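Local atomic coordinates of pectate lyase 1 (Juniperus ashei, PDB entry 1PXZ), a protein that has low calcium-dependent pectate lyase activity, cleaving pectate by elimination, and is the major allergen of mountain cedar pollen. Residues K81-R95 with P106-S120. Numbering follows the deposited sequence.
Sequences KMPLYVAGHKTIDGR and PCLFMRKVSHVILHS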
loop_
_atom_site.group_PDB
_atom_site.type_symbol
_atom_site.label_atom_id
_atom_site.label_comp_id
_atom_site.label_asym_id
_atom_site.label_seq_id
_atom_site.Cartn_x
_atom_site.Cartn_y
_atom_site.Cartn_z
ATOM N N LYS A 81 -19.877 -5.185 7.209
ATOM C CA LYS A 81 -20.966 -5.865 6.525
ATOM C C LYS A 81 -20.984 -5.561 5.028
ATOM O O LYS A 81 -21.588 -6.311 4.267
ATOM C CB LYS A 81 -22.326 -5.465 7.085
ATOM C CG LYS A 81 -22.601 -5.885 8.526
ATOM C CD LYS A 81 -24.072 -5.651 8.821
ATOM C CE LYS A 81 -24.491 -6.192 10.175
ATOM N NZ LYS A 81 -23.632 -5.709 11.283
ATOM N N MET A 82 -20.347 -4.456 4.651
ATOM C CA MET A 82 -20.219 -4.049 3.263
ATOM C C MET A 82 -18.861 -3.372 3.057
ATOM O O MET A 82 -18.232 -3.026 4.060
ATOM C CB MET A 82 -21.346 -3.090 2.872
ATOM C CG MET A 82 -22.723 -3.759 2.832
ATOM S SD MET A 82 -22.912 -4.939 1.487
ATOM C CE MET A 82 -23.000 -3.831 0.078
ATOM N N PRO A 83 -18.413 -3.174 1.835
ATOM C CA PRO A 83 -17.154 -2.429 1.634
ATOM C C PRO A 83 -17.175 -1.094 2.372
ATOM O O PRO A 83 -18.188 -0.398 2.398
ATOM C CB PRO A 83 -17.165 -2.188 0.121
ATOM C CG PRO A 83 -17.897 -3.380 -0.424
ATOM C CD PRO A 83 -19.024 -3.605 0.567
ATOM N N LEU A 84 -16.094 -0.732 3.042
ATOM C CA LEU A 84 -16.049 0.548 3.732
ATOM C C LEU A 84 -15.379 1.563 2.817
ATOM O O LEU A 84 -14.175 1.419 2.588
ATOM C CB LEU A 84 -15.258 0.426 5.021
ATOM C CG LEU A 84 -14.905 1.735 5.728
ATOM C CD1 LEU A 84 -16.140 2.598 5.937
ATOM C CD2 LEU A 84 -14.217 1.438 7.055
ATOM N N TYR A 85 -16.157 2.521 2.335
ATOM C CA TYR A 85 -15.587 3.626 1.577
ATOM C C TYR A 85 -15.104 4.706 2.536
ATOM O O TYR A 85 -15.869 5.174 3.383
ATOM C CB TYR A 85 -16.638 4.170 0.611
ATOM C CG TYR A 85 -16.760 3.226 -0.558
ATOM C CD1 TYR A 85 -15.908 3.374 -1.643
ATOM C CD2 TYR A 85 -17.711 2.218 -0.540
ATOM C CE1 TYR A 85 -15.999 2.521 -2.724
ATOM C CE2 TYR A 85 -17.799 1.363 -1.625
ATOM C CZ TYR A 85 -16.950 1.521 -2.697
ATOM O OH TYR A 85 -17.044 0.666 -3.776
ATOM N N VAL A 86 -13.838 5.064 2.404
ATOM C CA VAL A 86 -13.177 6.018 3.280
ATOM C C VAL A 86 -13.113 7.375 2.576
ATOM O O VAL A 86 -12.526 7.501 1.488
ATOM C CB VAL A 86 -11.758 5.586 3.687
ATOM C CG1 VAL A 86 -11.117 6.668 4.566
ATOM C CG2 VAL A 86 -11.719 4.259 4.439
ATOM N N ALA A 87 -13.694 8.415 3.145
ATOM C CA ALA A 87 -13.714 9.737 2.523
ATOM C C ALA A 87 -12.338 10.374 2.475
ATOM O O ALA A 87 -11.353 9.937 3.080
ATOM C CB ALA A 87 -14.717 10.598 3.306
ATOM N N GLY A 88 -12.177 11.492 1.764
ATOM C CA GLY A 88 -10.846 12.120 1.762
ATOM C C GLY A 88 -10.568 12.861 3.061
ATOM O O GLY A 88 -11.499 13.043 3.859
ATOM N N HIS A 89 -9.324 13.273 3.270
ATOM C CA HIS A 89 -8.885 13.969 4.476
ATOM C C HIS A 89 -9.197 13.146 5.711
ATOM O O HIS A 89 -9.835 13.558 6.674
ATOM C CB HIS A 89 -9.539 15.364 4.553
ATOM C CG HIS A 89 -8.942 16.208 3.447
ATOM N ND1 HIS A 89 -9.506 16.350 2.215
ATOM C CD2 HIS A 89 -7.780 16.902 3.434
ATOM C CE1 HIS A 89 -8.734 17.131 1.468
ATOM N NE2 HIS A 89 -7.690 17.472 2.189
ATOM N N LYS A 90 -8.741 11.889 5.664
ATOM C CA LYS A 90 -8.948 11.007 6.803
ATOM C C LYS A 90 -7.620 10.326 7.142
ATOM O O LYS A 90 -6.901 10.026 6.190
ATOM C CB LYS A 90 -9.960 9.897 6.514
ATOM C CG LYS A 90 -11.393 10.341 6.256
ATOM C CD LYS A 90 -11.988 11.003 7.486
ATOM C CE LYS A 90 -13.375 11.564 7.177
ATOM N NZ LYS A 90 -13.222 12.791 6.320
ATOM N N THR A 91 -7.351 10.090 8.412
ATOM C CA THR A 91 -6.318 9.162 8.864
ATOM C C THR A 91 -7.031 8.054 9.632
ATOM O O THR A 91 -7.891 8.379 10.456
ATOM C CB THR A 91 -5.273 9.824 9.768
ATOM O OG1 THR A 91 -4.601 10.807 8.961
ATOM C CG2 THR A 91 -4.255 8.812 10.269
ATOM N N ILE A 92 -6.703 6.811 9.322
ATOM C CA ILE A 92 -7.139 5.737 10.259
ATOM C C ILE A 92 -5.854 5.271 10.915
ATOM O O ILE A 92 -4.975 4.756 10.228
ATOM C CB ILE A 92 -7.929 4.664 9.524
ATOM C CG1 ILE A 92 -9.066 5.292 8.687
ATOM C CG2 ILE A 92 -8.430 3.591 10.481
ATOM C CD1 ILE A 92 -9.936 4.250 7.989
ATOM N N ASP A 93 -5.727 5.500 12.212
ATOM C CA ASP A 93 -4.475 5.332 12.945
ATOM C C ASP A 93 -4.629 4.248 14.004
ATOM O O ASP A 93 -5.270 4.490 15.037
ATOM C CB ASP A 93 -4.088 6.702 13.523
ATOM C CG ASP A 93 -2.945 6.746 14.504
ATOM O OD1 ASP A 93 -2.192 5.767 14.699
ATOM O OD2 ASP A 93 -2.732 7.795 15.168
ATOM N N GLY A 94 -4.053 3.063 13.798
ATOM C CA GLY A 94 -4.125 1.966 14.753
ATOM C C GLY A 94 -3.118 1.941 15.875
ATOM O O GLY A 94 -3.011 0.974 16.639
ATOM N N ARG A 95 -2.288 2.979 16.029
ATOM C CA ARG A 95 -1.310 2.986 17.103
ATOM C C ARG A 95 -2.037 3.005 18.449
ATOM O O ARG A 95 -2.968 3.796 18.577
ATOM C CB ARG A 95 -0.360 4.195 17.041
ATOM C CG ARG A 95 0.622 4.038 15.845
ATOM C CD ARG A 95 1.400 5.344 15.682
ATOM N NE ARG A 95 0.513 6.471 15.376
ATOM C CZ ARG A 95 0.925 7.721 15.179
ATOM N NH1 ARG A 95 2.227 8.004 15.260
ATOM N NH2 ARG A 95 0.053 8.688 14.912
ATOM N N PRO A 106 -15.744 -7.730 3.907
ATOM C CA PRO A 106 -15.033 -6.839 2.995
ATOM C C PRO A 106 -14.197 -5.831 3.792
ATOM O O PRO A 106 -14.374 -5.698 4.992
ATOM C CB PRO A 106 -16.129 -6.109 2.219
ATOM C CG PRO A 106 -17.378 -6.318 2.993
ATOM C CD PRO A 106 -17.204 -7.512 3.882
ATOM N N CYS A 107 -13.280 -5.143 3.097
ATOM C CA CYS A 107 -12.335 -4.276 3.799
ATOM C C CYS A 107 -12.387 -2.852 3.284
ATOM O O CYS A 107 -13.503 -2.312 3.157
ATOM C CB CYS A 107 -10.938 -4.935 3.722
ATOM S SG CYS A 107 -10.939 -6.465 4.728
ATOM N N LEU A 108 -11.256 -2.228 2.988
ATOM C CA LEU A 108 -11.189 -0.783 2.805
ATOM C C LEU A 108 -11.091 -0.354 1.345
ATOM O O LEU A 108 -10.333 -0.932 0.556
ATOM C CB LEU A 108 -9.966 -0.183 3.518
ATOM C CG LEU A 108 -9.875 -0.481 5.026
ATOM C CD1 LEU A 108 -8.605 0.122 5.601
ATOM C CD2 LEU A 108 -11.128 0.013 5.733
ATOM N N PHE A 109 -11.885 0.671 1.044
ATOM C CA PHE A 109 -12.055 1.158 -0.310
ATOM C C PHE A 109 -11.929 2.676 -0.339
ATOM O O PHE A 109 -12.428 3.379 0.526
ATOM C CB PHE A 109 -13.425 0.754 -0.890
ATOM C CG PHE A 109 -13.564 -0.739 -1.157
ATOM C CD1 PHE A 109 -13.733 -1.646 -0.119
ATOM C CD2 PHE A 109 -13.523 -1.222 -2.453
ATOM C CE1 PHE A 109 -13.843 -3.011 -0.322
ATOM C CE2 PHE A 109 -13.628 -2.584 -2.679
ATOM C CZ PHE A 109 -13.794 -3.463 -1.631
ATOM N N MET A 110 -11.244 3.171 -1.361
ATOM C CA MET A 110 -11.166 4.617 -1.574
ATOM C C MET A 110 -11.459 4.897 -3.045
ATOM O O MET A 110 -10.839 4.272 -3.923
ATOM C CB MET A 110 -9.792 5.149 -1.177
ATOM C CG MET A 110 -9.566 5.185 0.340
ATOM S SD MET A 110 -7.809 4.984 0.689
ATOM C CE MET A 110 -7.657 3.204 0.412
ATOM N N ARG A 111 -12.401 5.802 -3.310
ATOM C CA ARG A 111 -12.732 6.043 -4.722
ATOM C C ARG A 111 -12.931 7.535 -4.954
ATOM O O ARG A 111 -13.751 8.186 -4.310
ATOM C CB ARG A 111 -13.967 5.257 -5.145
ATOM C CG ARG A 111 -14.364 5.489 -6.595
ATOM C CD ARG A 111 -15.882 5.529 -6.722
ATOM N NE ARG A 111 -16.496 4.287 -6.282
ATOM C CZ ARG A 111 -17.739 4.143 -5.838
ATOM N NH1 ARG A 111 -18.544 5.196 -5.770
ATOM N NH2 ARG A 111 -18.175 2.945 -5.466
ATOM N N LYS A 112 -12.157 8.109 -5.868
ATOM C CA LYS A 112 -12.290 9.540 -6.133
ATOM C C LYS A 112 -12.163 10.411 -4.890
ATOM O O LYS A 112 -12.993 11.294 -4.648
ATOM C CB LYS A 112 -13.636 9.819 -6.818
ATOM C CG LYS A 112 -13.768 9.158 -8.181
ATOM C CD LYS A 112 -15.050 9.619 -8.864
ATOM C CE LYS A 112 -14.968 9.435 -10.372
ATOM N NZ LYS A 112 -13.723 8.723 -10.778
ATOM N N VAL A 113 -11.126 10.163 -4.107
ATOM C CA VAL A 113 -10.829 10.942 -2.910
ATOM C C VAL A 113 -9.328 11.212 -2.860
ATOM O O VAL A 113 -8.573 10.542 -3.576
ATOM C CB VAL A 113 -11.274 10.218 -1.625
ATOM C CG1 VAL A 113 -12.791 10.067 -1.572
ATOM C CG2 VAL A 113 -10.607 8.854 -1.512
ATOM N N SER A 114 -8.899 12.145 -2.033
ATOM C CA SER A 114 -7.500 12.441 -1.774
ATOM C C SER A 114 -7.187 12.589 -0.294
ATOM O O SER A 114 -8.126 12.808 0.480
ATOM C CB SER A 114 -7.100 13.796 -2.402
ATOM O OG SER A 114 -7.456 13.738 -3.770
ATOM N N HIS A 115 -5.895 12.503 0.006
ATOM C CA HIS A 115 -5.417 12.761 1.363
ATOM C C HIS A 115 -5.986 11.775 2.384
ATOM O O HIS A 115 -6.707 12.150 3.312
ATOM C CB HIS A 115 -5.702 14.218 1.799
ATOM C CG HIS A 115 -4.935 15.178 0.928
ATOM N ND1 HIS A 115 -3.585 15.405 1.077
ATOM C CD2 HIS A 115 -5.331 15.938 -0.120
ATOM C CE1 HIS A 115 -3.178 16.279 0.167
ATOM N NE2 HIS A 115 -4.221 16.617 -0.572
ATOM N N VAL A 116 -5.600 10.514 2.185
ATOM C CA VAL A 116 -5.947 9.419 3.092
ATOM C C VAL A 116 -4.668 8.722 3.570
ATOM O O VAL A 116 -3.866 8.296 2.725
ATOM C CB VAL A 116 -6.865 8.377 2.444
ATOM C CG1 VAL A 116 -7.063 7.189 3.393
ATOM C CG2 VAL A 116 -8.206 8.970 2.040
ATOM N N ILE A 117 -4.513 8.625 4.890
ATOM C CA ILE A 117 -3.450 7.891 5.549
ATOM C C ILE A 117 -4.037 6.658 6.246
ATOM O O ILE A 117 -4.950 6.779 7.061
ATOM C CB ILE A 117 -2.691 8.736 6.585
ATOM C CG1 ILE A 117 -1.984 9.960 5.961
ATOM C CG2 ILE A 117 -1.700 7.902 7.373
ATOM C CD1 ILE A 117 -1.428 10.897 7.023
ATOM N N LEU A 118 -3.503 5.483 5.917
ATOM C CA LEU A 118 -3.933 4.264 6.612
ATOM C C LEU A 118 -2.701 3.746 7.338
ATOM O O LEU A 118 -1.736 3.414 6.661
ATOM C CB LEU A 118 -4.481 3.215 5.673
ATOM C CG LEU A 118 -5.674 3.632 4.808
ATOM C CD1 LEU A 118 -5.979 2.562 3.779
ATOM C CD2 LEU A 118 -6.900 3.915 5.684
ATOM N N HIS A 119 -2.745 3.698 8.661
ATOM C CA HIS A 119 -1.533 3.408 9.393
ATOM C C HIS A 119 -1.768 2.492 10.596
ATOM O O HIS A 119 -2.705 2.719 11.361
ATOM C CB HIS A 119 -0.969 4.740 9.861
ATOM C CG HIS A 119 0.154 4.712 10.836
ATOM N ND1 HIS A 119 1.475 4.610 10.440
ATOM C CD2 HIS A 119 0.170 4.814 12.188
ATOM C CE1 HIS A 119 2.255 4.627 11.525
ATOM N NE2 HIS A 119 1.483 4.744 12.596
ATOM N N SER A 120 -0.895 1.523 10.724
ATOM C CA SER A 120 -0.787 0.599 11.853
ATOM C C SER A 120 -2.054 -0.208 12.109
ATOM O O SER A 120 -2.480 -0.424 13.256
ATOM C CB SER A 120 -0.337 1.387 13.088
ATOM O OG SER A 120 0.151 0.512 14.089
HETATM O O HOH W 1 -13.922 6.671 -0.995
HETATM O O HOH W 2 -0.831 -0.842 16.648
#
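Strands 90-93 and 114-119 run parallel, their axes 4.8 Å apart and 2° from alignment, as expected of successive coils of a parallel beta-helix. A second parallel pairing joins Leu84 and Tyr85 to Leu108 and Phe109; between the two the register shifts by two residues. There, water 1 bridges Val86 O and Arg111 N. Along strand 90-93 hydrogen bonds run both ways, Ile92 N to Ile117 O and His119 N to Ile92 O among them, and Gly94 N to His119 O (2.8 Å, 177° at the hydrogen) continues the series.

Inside the coil, Leu84 CD2 meets Leu108 CD2 at 3.6 Å, and Ile92 lies alongside Leu118. On the opposite face Phe109 CB sits over the Tyr85 ring, while Pro83 CB makes a CH-pi contact with the Phe109 ring, 3.8 Å from its centroid. Where the longer pairing begins, His115 CB sits over one face of the His89 ring, another CH-pi contact.

The His119 ring, positioned by Asp164, meets Asp93 OD1 at its edge (CD2 to OD1 3.6 Å), beside Arg95 CD. Arg95 grips Asp93 side-on in a salt bridge (NE to OD1 2.9 Å), and Arg95 N closes an Asx turn on OD1. Arg18 adds another salt bridge to Asp93 OD2; the two arginines probably keep this buried carboxylate ionised.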